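Local structure of beta-Lactamase/D-Alanine Carboxypeptidase (Pseudomonas syringae pv. tomato, 5EVI) at residues Q91-Y96 and I108-L113; I123-K128 and A155-G160; G31-I36 and F44-V49; S59-F64 and S231-I236; A78-A83 and A250-A255. The protein probably hydrolyses the amide bond of beta-lactam antibiotics to give substituted beta-amino acids, as a class C beta-lactamase linked to antibiotic resistance. All coordinates share one frame; numbering follows the deposited sequence.

Contact 1. Residues Q91-Y96 and I108-L113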
# COMPACT_ATOMS: atom_id res chain seq x y z
N GLN D 91 -7.57 -10.42 -18.89
CA GLN D 91 -6.94 -10.39 -20.22
C GLN D 91 -5.43 -10.23 -20.08
O GLN D 91 -4.94 -9.70 -19.09
CB GLN D 91 -7.49 -9.25 -21.08
CG GLN D 91 -8.97 -9.35 -21.42
CD GLN D 91 -9.25 -10.46 -22.41
OE1 GLN D 91 -9.78 -11.51 -22.05
NE2 GLN D 91 -8.88 -10.24 -23.67
N SER D 92 -4.70 -10.69 -21.09
CA SER D 92 -3.24 -10.67 -21.04
C SER D 92 -2.68 -9.25 -21.14
O SER D 92 -3.34 -8.36 -21.67
CB SER D 92 -2.64 -11.59 -22.13
OG SER D 92 -2.92 -11.11 -23.42
N ILE D 93 -1.48 -9.04 -20.60
CA ILE D 93 -0.81 -7.73 -20.57
C ILE D 93 -0.72 -7.08 -21.97
O ILE D 93 -0.90 -5.86 -22.10
CB ILE D 93 0.58 -7.82 -19.90
CG1 ILE D 93 0.41 -8.00 -18.38
CG2 ILE D 93 1.45 -6.59 -20.18
CD1 ILE D 93 1.58 -8.65 -17.68
N ASP D 94 -0.46 -7.90 -22.98
CA ASP D 94 -0.41 -7.45 -24.38
C ASP D 94 -1.72 -6.87 -24.93
O ASP D 94 -1.70 -6.10 -25.88
CB ASP D 94 0.14 -8.54 -25.32
CG ASP D 94 -0.76 -9.78 -25.42
OD1 ASP D 94 -1.99 -9.65 -25.51
OD2 ASP D 94 -0.20 -10.90 -25.44
N THR D 95 -2.86 -7.25 -24.33
CA THR D 95 -4.15 -6.62 -24.64
C THR D 95 -4.19 -5.11 -24.34
O THR D 95 -4.97 -4.39 -24.97
CB THR D 95 -5.31 -7.30 -23.88
OG1 THR D 95 -5.26 -8.71 -24.08
CG2 THR D 95 -6.69 -6.77 -24.33
N TYR D 96 -3.39 -4.66 -23.38
CA TYR D 96 -3.33 -3.24 -23.00
C TYR D 96 -1.96 -2.58 -23.12
O TYR D 96 -1.87 -1.36 -22.95
CB TYR D 96 -3.84 -3.06 -21.56
CG TYR D 96 -5.08 -3.83 -21.27
CD1 TYR D 96 -6.33 -3.37 -21.69
CD2 TYR D 96 -5.02 -5.05 -20.60
CE1 TYR D 96 -7.48 -4.09 -21.43
CE2 TYR D 96 -6.16 -5.78 -20.34
CZ TYR D 96 -7.38 -5.30 -20.75
OH TYR D 96 -8.51 -6.02 -20.49
N ILE D 108 0.78 -13.22 -20.26
CA ILE D 108 0.38 -13.47 -18.87
C ILE D 108 -0.77 -12.52 -18.51
O ILE D 108 -0.71 -11.34 -18.87
CB ILE D 108 1.56 -13.22 -17.89
CG1 ILE D 108 2.73 -14.15 -18.21
CG2 ILE D 108 1.13 -13.43 -16.43
CD1 ILE D 108 4.05 -13.71 -17.63
N PRO D 109 -1.82 -13.02 -17.81
CA PRO D 109 -2.90 -12.12 -17.36
C PRO D 109 -2.42 -10.93 -16.50
O PRO D 109 -1.45 -11.05 -15.75
CB PRO D 109 -3.83 -13.04 -16.57
CG PRO D 109 -3.60 -14.41 -17.15
CD PRO D 109 -2.15 -14.44 -17.55
N VAL D 110 -3.12 -9.79 -16.61
CA VAL D 110 -2.71 -8.53 -15.96
C VAL D 110 -2.76 -8.61 -14.43
O VAL D 110 -1.91 -8.00 -13.76
CB VAL D 110 -3.58 -7.34 -16.46
CG1 VAL D 110 -3.31 -6.04 -15.69
CG2 VAL D 110 -3.35 -7.08 -17.95
N PHE D 111 -3.72 -9.35 -13.88
CA PHE D 111 -3.93 -9.39 -12.42
C PHE D 111 -2.69 -9.82 -11.65
O PHE D 111 -2.43 -9.32 -10.56
CB PHE D 111 -5.15 -10.24 -12.03
CG PHE D 111 -4.96 -11.74 -12.15
CD1 PHE D 111 -4.49 -12.48 -11.07
CD2 PHE D 111 -5.32 -12.41 -13.32
CE1 PHE D 111 -4.35 -13.86 -11.17
CE2 PHE D 111 -5.18 -13.80 -13.42
CZ PHE D 111 -4.69 -14.52 -12.34
N HIS D 112 -1.91 -10.73 -12.24
CA HIS D 112 -0.65 -11.19 -11.65
C HIS D 112 0.35 -10.09 -11.26
O HIS D 112 1.28 -10.35 -10.48
CB HIS D 112 0.08 -12.12 -12.61
CG HIS D 112 -0.57 -13.46 -12.77
ND1 HIS D 112 -0.61 -14.40 -11.77
CD2 HIS D 112 -1.22 -14.00 -13.82
CE1 HIS D 112 -1.23 -15.48 -12.20
NE2 HIS D 112 -1.63 -15.25 -13.44
N LEU D 113 0.22 -8.90 -11.85
CA LEU D 113 1.10 -7.77 -11.54
C LEU D 113 0.75 -7.08 -10.23
O LEU D 113 1.57 -6.36 -9.69
CB LEU D 113 1.03 -6.72 -12.65
CG LEU D 113 1.42 -7.09 -14.08
CD1 LEU D 113 0.91 -6.02 -15.03
CD2 LEU D 113 2.92 -7.24 -14.21
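The backbones of Q91-I93 and I108-V110 are tied by two hydrogen bonds. V110 N donates to Q91 O over 3.1 Å, and I93 N donates to I108 O over 3.0 Å. I108 O also takes a CA-H contact from S92. These bonds make a single bridge between S92 and P109 rather than a strand pair. S92 OG donates to D94 OD1 over 2.7 Å and meets that oxygen from above the carboxylate plane. S92 O accepts T95 N over 2.9 Å. The hydroxyl of Y96 is bonded to S88 O, outside both segments. Beside the bridge the contact is apolar. I93 CD1 and L113 CD1 meet tip to tip at 3.8 Å. V110 CG2 lies anti to its own carbonyl carbon. From there it reaches the edge of the Y96 ring near its plane, 3.7 Å from CD2. Y96, V110 and L113 also pack on helix 156-169. The arrangement is an isolated beta bridge between two loops, just ahead of the short helix 112-115. It belongs to the mainly helical part of the serine beta-lactamase fold.

Contact 2. Residues I123-K128 and A155-G160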
# COMPACT_ATOMS: atom_id res chain seq x y z
N ILE D 123 13.30 -7.32 -6.64
CA ILE D 123 12.45 -6.40 -5.87
C ILE D 123 12.48 -4.97 -6.43
O ILE D 123 11.43 -4.33 -6.50
CB ILE D 123 12.76 -6.40 -4.35
CG1 ILE D 123 11.69 -5.59 -3.59
CG2 ILE D 123 14.16 -5.87 -4.04
CD1 ILE D 123 11.60 -5.94 -2.12
N GLN D 124 13.65 -4.51 -6.84
CA GLN D 124 13.80 -3.18 -7.45
C GLN D 124 13.87 -3.27 -8.96
O GLN D 124 14.20 -4.31 -9.52
CB GLN D 124 15.07 -2.49 -6.94
CG GLN D 124 15.05 -2.10 -5.47
CD GLN D 124 13.92 -1.14 -5.12
OE1 GLN D 124 13.13 -1.39 -4.21
NE2 GLN D 124 13.84 -0.02 -5.85
N VAL D 125 13.58 -2.14 -9.60
CA VAL D 125 13.81 -1.95 -11.03
C VAL D 125 15.34 -1.88 -11.22
O VAL D 125 15.96 -1.02 -10.63
CB VAL D 125 13.17 -0.64 -11.54
CG1 VAL D 125 13.58 -0.34 -12.99
CG2 VAL D 125 11.64 -0.71 -11.42
N PRO D 126 15.93 -2.79 -12.04
CA PRO D 126 17.39 -2.82 -12.23
C PRO D 126 18.02 -1.46 -12.56
O PRO D 126 17.41 -0.64 -13.25
CB PRO D 126 17.57 -3.78 -13.41
CG PRO D 126 16.39 -4.68 -13.34
CD PRO D 126 15.26 -3.82 -12.86
N GLU D 127 19.23 -1.25 -12.06
CA GLU D 127 19.89 0.06 -12.11
C GLU D 127 20.31 0.49 -13.53
O GLU D 127 20.42 1.69 -13.78
CB GLU D 127 21.09 0.11 -11.15
CG GLU D 127 21.33 1.49 -10.57
CD GLU D 127 22.64 1.61 -9.81
OE1 GLU D 127 22.92 0.75 -8.94
OE2 GLU D 127 23.38 2.59 -10.06
N LYS D 128 20.52 -0.47 -14.44
CA LYS D 128 20.83 -0.14 -15.85
C LYS D 128 19.65 0.51 -16.61
O LYS D 128 19.87 1.17 -17.63
CB LYS D 128 21.39 -1.36 -16.62
CG LYS D 128 20.38 -2.32 -17.26
CD LYS D 128 20.25 -3.65 -16.52
CE LYS D 128 18.92 -4.32 -16.81
NZ LYS D 128 18.75 -5.63 -16.12
N ALA D 155 7.62 -7.54 -5.80
CA ALA D 155 8.51 -6.71 -6.64
C ALA D 155 7.93 -5.35 -7.08
O ALA D 155 6.74 -5.24 -7.35
CB ALA D 155 8.97 -7.52 -7.86
N ASN D 156 8.79 -4.34 -7.20
CA ASN D 156 8.38 -3.04 -7.80
C ASN D 156 8.13 -2.98 -9.33
O ASN D 156 7.14 -2.40 -9.75
CB ASN D 156 9.33 -1.92 -7.35
CG ASN D 156 9.26 -1.68 -5.86
OD1 ASN D 156 8.29 -2.07 -5.21
ND2 ASN D 156 10.27 -1.00 -5.31
N PRO D 157 9.01 -3.59 -10.15
CA PRO D 157 8.77 -3.56 -11.61
C PRO D 157 7.37 -4.02 -12.03
O PRO D 157 6.76 -3.42 -12.91
CB PRO D 157 9.82 -4.52 -12.17
CG PRO D 157 10.89 -4.55 -11.13
CD PRO D 157 10.16 -4.43 -9.82
N SER D 158 6.88 -5.07 -11.38
CA SER D 158 5.64 -5.71 -11.80
C SER D 158 4.42 -4.88 -11.40
O SER D 158 3.59 -4.58 -12.24
CB SER D 158 5.56 -7.11 -11.22
OG SER D 158 6.06 -7.14 -9.90
N ILE D 159 4.33 -4.52 -10.12
CA ILE D 159 3.25 -3.61 -9.68
C ILE D 159 3.35 -2.22 -10.31
O ILE D 159 2.33 -1.59 -10.58
CB ILE D 159 3.18 -3.52 -8.13
CG1 ILE D 159 1.89 -2.82 -7.67
CG2 ILE D 159 4.39 -2.82 -7.55
CD1 ILE D 159 0.66 -3.61 -7.99
N GLY D 160 4.57 -1.76 -10.58
CA GLY D 160 4.77 -0.53 -11.35
C GLY D 160 4.11 -0.59 -12.73
O GLY D 160 3.51 0.40 -13.17
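N156 faces the loop I123-K128 from the start of helix 156-169. Its backbone N donates to I123 O over 2.7 Å with an angle of 168°, a nearly straight bond. A155 holds the N-cap position just before it. From CB outward, the N156 side chain first passes the same carbonyl: CB is 3.3 Å from I123 O. CG lies anti to its carbonyl carbon, beside the backbone N (chi1 -65°), and stays close to I123 O at 3.5 Å. There the amide divides. ND2 comes within 3.1 Å of Q124 OE1, but the angle is too poor for a hydrogen bond. The two amides lie side by side with their planes 90° apart. OD1 is bonded to K71 NZ, beyond both segments. Next along the helix, P157 CD rests 3.6 Å from I123 O. P157 CG is 3.9 Å from V125 CG2, and these two side chains slide past each other in opposite directions. Loop and helix start are thus joined by one bond and a small apolar patch. Y154 to N156 fits the (S/Y)xN element, and K71 the SxxK motif, as expected in the active site of a class C beta-lactamase.

Contact 3. Residues G31-I36 and F44-V49; sequences GLSIAI and FYNYGV. With SO4 (sulfate ion), chain O.
L32 and Y47 lie on one face of an antiparallel beta hairpin, with I34 and Y45 beside them. S33, A35, F44 and N46 occupy the other face. The strand axes are 4.7 Å apart, and their N-to-C directions are 174° apart, nearly antiparallel. Hydrogen-bonded pairs L32-Y47 and I34-Y45 each carry two backbone bonds; L32 N to Y47 O and Y47 N to L32 O are both 2.9 Å. On the tyrosine face the side chains meet at a slant. L32 CD2 comes to 4.1 Å from Y47 CD2. I34 CD1 sits at the edge of the Y47 ring, near its plane. I36 CD1 approaches Y45 CE2 obliquely at 3.5 Å. Both tyrosine rings turn toward helix 9-20, and Y45 OH is bonded there to D13. On the other face, A35 CB meets F44 CE1 at 3.7 Å, and helix 232-243 covers both residues. G48 N donates to sulfate O4 over 3.1 Å. R21 also binds this ion, which probably comes from the crystallisation liquor. S33 OG lies anti to its backbone N (chi1 176°), which points it at N46. It donates to N46 OD1 over 2.7 Å, in the plane of that carbonyl.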
# COMPACT_ATOMS: atom_id res chain seq x y z
N GLY D 31 9.08 11.32 15.03
CA GLY D 31 7.69 11.76 14.90
C GLY D 31 6.77 10.62 14.50
O GLY D 31 7.15 9.77 13.68
N LEU D 32 5.55 10.64 15.03
CA LEU D 32 4.60 9.53 14.88
C LEU D 32 3.16 10.05 14.89
O LEU D 32 2.76 10.74 15.84
CB LEU D 32 4.77 8.53 16.02
CG LEU D 32 3.92 7.25 15.95
CD1 LEU D 32 4.61 6.27 15.01
CD2 LEU D 32 3.73 6.63 17.31
N SER D 33 2.41 9.72 13.84
CA SER D 33 0.99 10.02 13.77
C SER D 33 0.20 8.72 13.67
O SER D 33 0.56 7.84 12.90
CB SER D 33 0.69 10.92 12.57
OG SER D 33 -0.70 11.15 12.44
N ILE D 34 -0.87 8.63 14.46
CA ILE D 34 -1.74 7.44 14.53
C ILE D 34 -3.19 7.90 14.32
O ILE D 34 -3.62 8.83 14.98
CB ILE D 34 -1.60 6.73 15.90
CG1 ILE D 34 -0.18 6.21 16.10
CG2 ILE D 34 -2.62 5.59 16.06
CD1 ILE D 34 0.15 5.76 17.51
N ALA D 35 -3.89 7.28 13.37
CA ALA D 35 -5.34 7.43 13.20
C ALA D 35 -6.01 6.10 13.53
O ALA D 35 -5.52 5.06 13.11
CB ALA D 35 -5.64 7.80 11.76
N ILE D 36 -7.12 6.14 14.27
CA ILE D 36 -7.96 4.96 14.51
C ILE D 36 -9.39 5.26 14.08
O ILE D 36 -9.90 6.35 14.34
CB ILE D 36 -7.96 4.54 16.00
CG1 ILE D 36 -6.53 4.39 16.53
CG2 ILE D 36 -8.72 3.22 16.19
CD1 ILE D 36 -6.44 4.24 18.03
N PHE D 44 -7.43 10.67 16.73
CA PHE D 44 -6.06 10.95 16.28
C PHE D 44 -5.10 11.11 17.44
O PHE D 44 -5.45 11.69 18.47
CB PHE D 44 -6.04 12.20 15.41
CG PHE D 44 -6.81 12.05 14.13
CD1 PHE D 44 -6.22 11.45 13.02
CD2 PHE D 44 -8.12 12.51 14.04
CE1 PHE D 44 -6.93 11.31 11.84
CE2 PHE D 44 -8.83 12.37 12.85
CZ PHE D 44 -8.23 11.77 11.75
N TYR D 45 -3.89 10.60 17.25
CA TYR D 45 -2.83 10.61 18.26
C TYR D 45 -1.53 10.96 17.57
O TYR D 45 -1.07 10.22 16.70
CB TYR D 45 -2.71 9.23 18.90
CG TYR D 45 -3.99 8.76 19.50
CD1 TYR D 45 -4.39 9.20 20.75
CD2 TYR D 45 -4.85 7.92 18.80
CE1 TYR D 45 -5.58 8.80 21.30
CE2 TYR D 45 -6.05 7.50 19.35
CZ TYR D 45 -6.41 7.95 20.60
OH TYR D 45 -7.60 7.54 21.15
N ASN D 46 -0.96 12.09 17.94
CA ASN D 46 0.27 12.58 17.35
C ASN D 46 1.32 12.83 18.43
O ASN D 46 0.99 13.33 19.51
CB ASN D 46 -0.01 13.84 16.54
CG ASN D 46 -0.97 13.59 15.38
OD1 ASN D 46 -0.61 12.93 14.41
ND2 ASN D 46 -2.19 14.12 15.47
N TYR D 47 2.56 12.44 18.14
CA TYR D 47 3.68 12.53 19.07
C TYR D 47 4.94 12.97 18.34
O TYR D 47 5.16 12.59 17.18
CB TYR D 47 3.91 11.17 19.73
CG TYR D 47 2.63 10.59 20.31
CD1 TYR D 47 2.07 11.12 21.47
CD2 TYR D 47 1.96 9.55 19.66
CE1 TYR D 47 0.88 10.60 21.98
CE2 TYR D 47 0.78 9.03 20.17
CZ TYR D 47 0.25 9.56 21.33
OH TYR D 47 -0.92 9.05 21.83
N GLY D 48 5.75 13.79 19.01
CA GLY D 48 7.06 14.18 18.48
C GLY D 48 6.98 15.22 17.38
O GLY D 48 5.93 15.87 17.17
N VAL D 49 8.10 15.37 16.68
CA VAL D 49 8.24 16.40 15.65
C VAL D 49 8.40 15.80 14.25
O VAL D 49 8.97 14.70 14.08
CB VAL D 49 9.42 17.36 15.99
CG1 VAL D 49 9.20 17.99 17.37
CG2 VAL D 49 10.77 16.66 15.92
S SO4 O . 5.47 15.06 22.29
O1 SO4 O . 5.03 13.65 22.30
O2 SO4 O . 5.12 15.68 23.59
O3 SO4 O . 6.93 15.14 22.07
O4 SO4 O . 4.78 15.79 21.20

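Contact 4. Residues S59-F64 and S231-I236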
# COMPACT_ATOMS: atom_id res chain seq x y z
N SER D 59 1.31 16.63 13.32
CA SER D 59 -0.16 16.73 13.33
C SER D 59 -0.79 15.64 12.47
O SER D 59 -0.12 14.95 11.69
CB SER D 59 -0.60 18.09 12.77
OG SER D 59 -0.44 18.13 11.36
N SER D 60 -2.10 15.53 12.57
CA SER D 60 -2.87 14.69 11.65
C SER D 60 -2.85 15.18 10.18
O SER D 60 -3.43 14.54 9.32
CB SER D 60 -4.31 14.57 12.15
OG SER D 60 -4.31 13.96 13.42
N ASP D 61 -2.23 16.34 9.91
CA ASP D 61 -2.06 16.87 8.55
C ASP D 61 -0.62 16.85 8.03
O ASP D 61 -0.38 17.16 6.87
CB ASP D 61 -2.59 18.30 8.51
CG ASP D 61 -4.01 18.39 9.04
OD1 ASP D 61 -4.85 17.56 8.60
OD2 ASP D 61 -4.28 19.25 9.91
N THR D 62 0.32 16.51 8.90
CA THR D 62 1.70 16.22 8.50
C THR D 62 1.72 15.16 7.40
O THR D 62 1.10 14.12 7.55
CB THR D 62 2.47 15.67 9.69
OG1 THR D 62 2.37 16.59 10.78
CG2 THR D 62 3.94 15.40 9.34
N LEU D 63 2.48 15.42 6.33
CA LEU D 63 2.62 14.47 5.21
C LEU D 63 3.79 13.52 5.46
O LEU D 63 4.91 13.98 5.71
CB LEU D 63 2.84 15.20 3.87
CG LEU D 63 2.20 16.57 3.63
CD1 LEU D 63 2.52 17.06 2.23
CD2 LEU D 63 0.69 16.56 3.85
N PHE D 64 3.51 12.22 5.38
CA PHE D 64 4.51 11.15 5.43
C PHE D 64 4.56 10.41 4.10
O PHE D 64 3.51 10.19 3.46
CB PHE D 64 4.16 10.15 6.52
CG PHE D 64 4.16 10.72 7.92
CD1 PHE D 64 5.22 10.50 8.78
CD2 PHE D 64 3.07 11.46 8.38
CE1 PHE D 64 5.23 11.00 10.07
CE2 PHE D 64 3.06 11.98 9.66
CZ PHE D 64 4.14 11.76 10.52
N SER D 231 -1.23 12.21 4.72
CA SER D 231 -1.44 12.45 6.14
C SER D 231 -2.22 11.28 6.75
O SER D 231 -2.79 10.45 6.03
CB SER D 231 -2.22 13.74 6.31
OG SER D 231 -3.49 13.63 5.69
N SER D 232 -2.26 11.21 8.08
CA SER D 232 -3.06 10.18 8.76
C SER D 232 -4.56 10.42 8.54
O SER D 232 -5.33 9.48 8.36
CB SER D 232 -2.73 10.12 10.25
OG SER D 232 -3.12 11.31 10.91
N ARG D 233 -4.95 11.70 8.55
CA ARG D 233 -6.33 12.12 8.29
C ARG D 233 -6.81 11.69 6.90
O ARG D 233 -7.94 11.22 6.76
CB ARG D 233 -6.48 13.64 8.46
CG ARG D 233 -7.91 14.12 8.63
CD ARG D 233 -8.02 15.63 8.51
NE ARG D 233 -7.15 16.34 9.45
CZ ARG D 233 -7.39 16.52 10.75
NH1 ARG D 233 -8.48 16.03 11.33
NH2 ARG D 233 -6.51 17.20 11.48
N ASP D 234 -5.96 11.86 5.89
CA ASP D 234 -6.28 11.39 4.54
C ASP D 234 -6.27 9.87 4.44
O ASP D 234 -7.18 9.28 3.85
CB ASP D 234 -5.32 11.98 3.49
CG ASP D 234 -5.78 13.34 2.98
OD1 ASP D 234 -6.15 14.20 3.80
OD2 ASP D 234 -5.76 13.54 1.74
N LEU D 235 -5.25 9.23 5.00
CA LEU D 235 -5.08 7.79 4.85
C LEU D 235 -6.13 6.98 5.62
O LEU D 235 -6.53 5.91 5.17
CB LEU D 235 -3.65 7.35 5.24
CG LEU D 235 -3.15 6.02 4.67
CD1 LEU D 235 -3.20 6.01 3.14
CD2 LEU D 235 -1.74 5.71 5.17
N ILE D 236 -6.59 7.49 6.77
CA ILE D 236 -7.69 6.84 7.51
C ILE D 236 -9.04 6.96 6.78
O ILE D 236 -9.92 6.11 6.95
CB ILE D 236 -7.79 7.37 8.97
CG1 ILE D 236 -8.62 6.42 9.87
CG2 ILE D 236 -8.37 8.77 9.03
CD1 ILE D 236 -7.99 5.06 10.11
O HOH W 1 -0.33 12.65 9.50
O HOH W 2 -4.57 16.13 5.50
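The guanidinium of R233 has S60 CB over one face and the D61 carboxylate at its edge. R233 NE donates to D61 OD1 over 2.7 Å, at 173°. The oxygen lies in the guanidinium plane and is approached on its syn side. The two flat groups are turned 36° apart. R233 NH2 adds only weak bonds to OD1 and OD2, so NE makes the main link of the salt bridge. The R233 chain leaves with CG anti to its backbone N and bends at chi3, which brings NE back to D61. R233 also makes a cation-pi contact with F44. S60 CB is 3.5 Å from NH2, and S60 O accepts a weak bond from R233 N.

The segment S59-F64 opens with a type I turn from S59 to T62, and S59 OG accepts D61 N as an ST turn. It meets the N-terminus of helix 232-243, which packs on the large antiparallel sheet of the serine beta-lactamase fold. S231 is the N-cap residue: its OG accepts D234 N over 3.0 Å. S231 CB touches S60 O at 3.3 Å, and its CA-H points to T62 O. S232 OG is bonded to S33. Two waters fill out the polar contacts. Water 1 donates to S59 O and T62 O and accepts S232 N over 2.8 Å. Water 2 joins S231 OG to D234 OD1, where it donates over 3.0 Å, and reaches D61 OD1 weakly.

Contact 5. Residues A78-A83 and A250-A255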
# COMPACT_ATOMS: atom_id res chain seq x y z
N ALA D 78 -6.14 0.64 -11.02
CA ALA D 78 -6.40 -0.45 -11.99
C ALA D 78 -7.82 -1.05 -11.87
O ALA D 78 -8.50 -1.28 -12.89
CB ALA D 78 -5.36 -1.53 -11.86
N THR D 79 -8.29 -1.28 -10.64
CA THR D 79 -9.65 -1.82 -10.46
C THR D 79 -10.75 -0.77 -10.73
O THR D 79 -11.89 -1.14 -11.00
CB THR D 79 -9.89 -2.43 -9.07
OG1 THR D 79 -9.79 -1.41 -8.07
CG2 THR D 79 -8.91 -3.57 -8.79
N TRP D 80 -10.40 0.51 -10.64
CA TRP D 80 -11.33 1.58 -11.02
C TRP D 80 -11.44 1.62 -12.55
O TRP D 80 -12.54 1.79 -13.08
CB TRP D 80 -10.86 2.93 -10.46
CG TRP D 80 -11.88 4.05 -10.47
CD1 TRP D 80 -13.22 3.95 -10.28
CD2 TRP D 80 -11.59 5.44 -10.62
NE1 TRP D 80 -13.80 5.20 -10.32
CE2 TRP D 80 -12.82 6.14 -10.52
CE3 TRP D 80 -10.42 6.17 -10.82
CZ2 TRP D 80 -12.90 7.53 -10.65
CZ3 TRP D 80 -10.49 7.55 -10.94
CH2 TRP D 80 -11.73 8.22 -10.85
N ALA D 81 -10.33 1.43 -13.26
CA ALA D 81 -10.36 1.26 -14.72
C ALA D 81 -11.24 0.06 -15.13
O ALA D 81 -12.05 0.18 -16.06
CB ALA D 81 -8.96 1.10 -15.28
N GLN D 82 -11.09 -1.06 -14.41
CA GLN D 82 -11.93 -2.26 -14.62
C GLN D 82 -13.42 -2.01 -14.37
O GLN D 82 -14.27 -2.50 -15.12
CB GLN D 82 -11.47 -3.41 -13.72
CG GLN D 82 -12.16 -4.74 -14.02
CD GLN D 82 -11.56 -5.92 -13.28
OE1 GLN D 82 -11.02 -5.77 -12.18
NE2 GLN D 82 -11.67 -7.10 -13.87
N ALA D 83 -13.72 -1.28 -13.30
CA ALA D 83 -15.10 -0.89 -12.96
C ALA D 83 -15.77 -0.02 -14.03
O ALA D 83 -16.99 -0.05 -14.18
CB ALA D 83 -15.14 -0.18 -11.62
N ALA D 250 -21.24 3.40 -7.84
CA ALA D 250 -21.01 1.96 -7.91
C ALA D 250 -19.65 1.58 -8.54
O ALA D 250 -19.01 0.65 -8.05
CB ALA D 250 -22.17 1.26 -8.63
N PRO D 251 -19.21 2.29 -9.60
CA PRO D 251 -17.87 1.96 -10.11
C PRO D 251 -16.74 2.14 -9.10
O PRO D 251 -15.87 1.27 -9.00
CB PRO D 251 -17.68 2.91 -11.30
CG PRO D 251 -19.08 3.18 -11.77
CD PRO D 251 -19.93 3.19 -10.53
N LEU D 252 -16.74 3.24 -8.34
CA LEU D 252 -15.66 3.47 -7.37
C LEU D 252 -15.80 2.60 -6.13
O LEU D 252 -14.80 2.14 -5.58
CB LEU D 252 -15.58 4.96 -6.97
CG LEU D 252 -14.35 5.36 -6.13
CD1 LEU D 252 -13.05 4.76 -6.63
CD2 LEU D 252 -14.25 6.87 -6.08
N GLN D 253 -17.04 2.39 -5.69
CA GLN D 253 -17.37 1.35 -4.69
C GLN D 253 -16.83 -0.00 -5.10
O GLN D 253 -16.12 -0.65 -4.36
CB GLN D 253 -18.89 1.23 -4.48
CG GLN D 253 -19.51 2.36 -3.66
CD GLN D 253 -19.44 2.14 -2.16
OE1 GLN D 253 -19.15 3.06 -1.39
NE2 GLN D 253 -19.71 0.90 -1.72
N ARG D 254 -17.18 -0.44 -6.30
CA ARG D 254 -16.65 -1.70 -6.84
C ARG D 254 -15.12 -1.73 -6.87
O ARG D 254 -14.52 -2.76 -6.55
CB ARG D 254 -17.19 -1.94 -8.24
CG ARG D 254 -16.75 -3.25 -8.82
CD ARG D 254 -16.87 -3.30 -10.31
NE ARG D 254 -16.10 -4.42 -10.84
CZ ARG D 254 -16.18 -4.86 -12.09
NH1 ARG D 254 -15.44 -5.89 -12.45
NH2 ARG D 254 -17.02 -4.31 -12.97
N ALA D 255 -14.51 -0.60 -7.28
CA ALA D 255 -13.03 -0.45 -7.31
C ALA D 255 -12.38 -0.71 -5.98
O ALA D 255 -11.41 -1.46 -5.91
CB ALA D 255 -12.62 0.93 -7.82
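Helices 78-83 and 250-255 pass each other with axes 8.1 Å apart and N-to-C directions at 138°, a slanted crossing nearer antiparallel than parallel. The closest backbone approach is between W80 and A255, with CA atoms 4.6 Å apart. A small side chain sits at this point: A255 CB lies 3.5 Å from W80 CA. Near the other end A83 CB is the small group, against P251 O and P251 CB. T79 OG1 donates to A255 O over 2.7 Å. The bond arrives well to the side of the carbonyl, with a C=O...donor angle of 115°. T76 O probably competes for the same proton. W80 CG is anti to its backbone N (chi1 -165°), and this places the indole so that L252 crosses over it. L252 CD1 lies over one face of the indole in a CH-pi contact, 3.8 Å from the centroid of the five-membered ring. P251 O comes near the ring plane at the edge. On the outer side, R254 extends across A83. Its CD is 3.8 Å from A83 CB, and one guanidinium face lies against A83 CA and Q82 O. R254 NE forms a salt bridge with D258. Around the pair, W80 and L252 both touch A185 of helix 174-186. A78 packs on helix 156-169, and T79 meets L273 in the loop between strands 269-271 and 276-278.

Contacts 3 and 4 form one unit, with centres about 9 Å apart. N46 ND2 and S60 OG lie 3.0 Å apart in a probable hydrogen bond, which links the hairpin to the turn that meets helix 232-243. Contacts 1 and 2 also touch: L113 CB packs 3.4 Å from S158 O. Their centres are about 17 Å apart, and helix 156-169 serves both. Contact 5 lies about 17 Å from contact 1 between centres, with nearest atoms about 6 Å apart. Contacts 1 and 3 are on opposite sides of the chain's centre, about 40 Å apart between centres. Of the five, contact 2 lies at the probable active site, through the bond from N156 to K71 of the SxxK pattern.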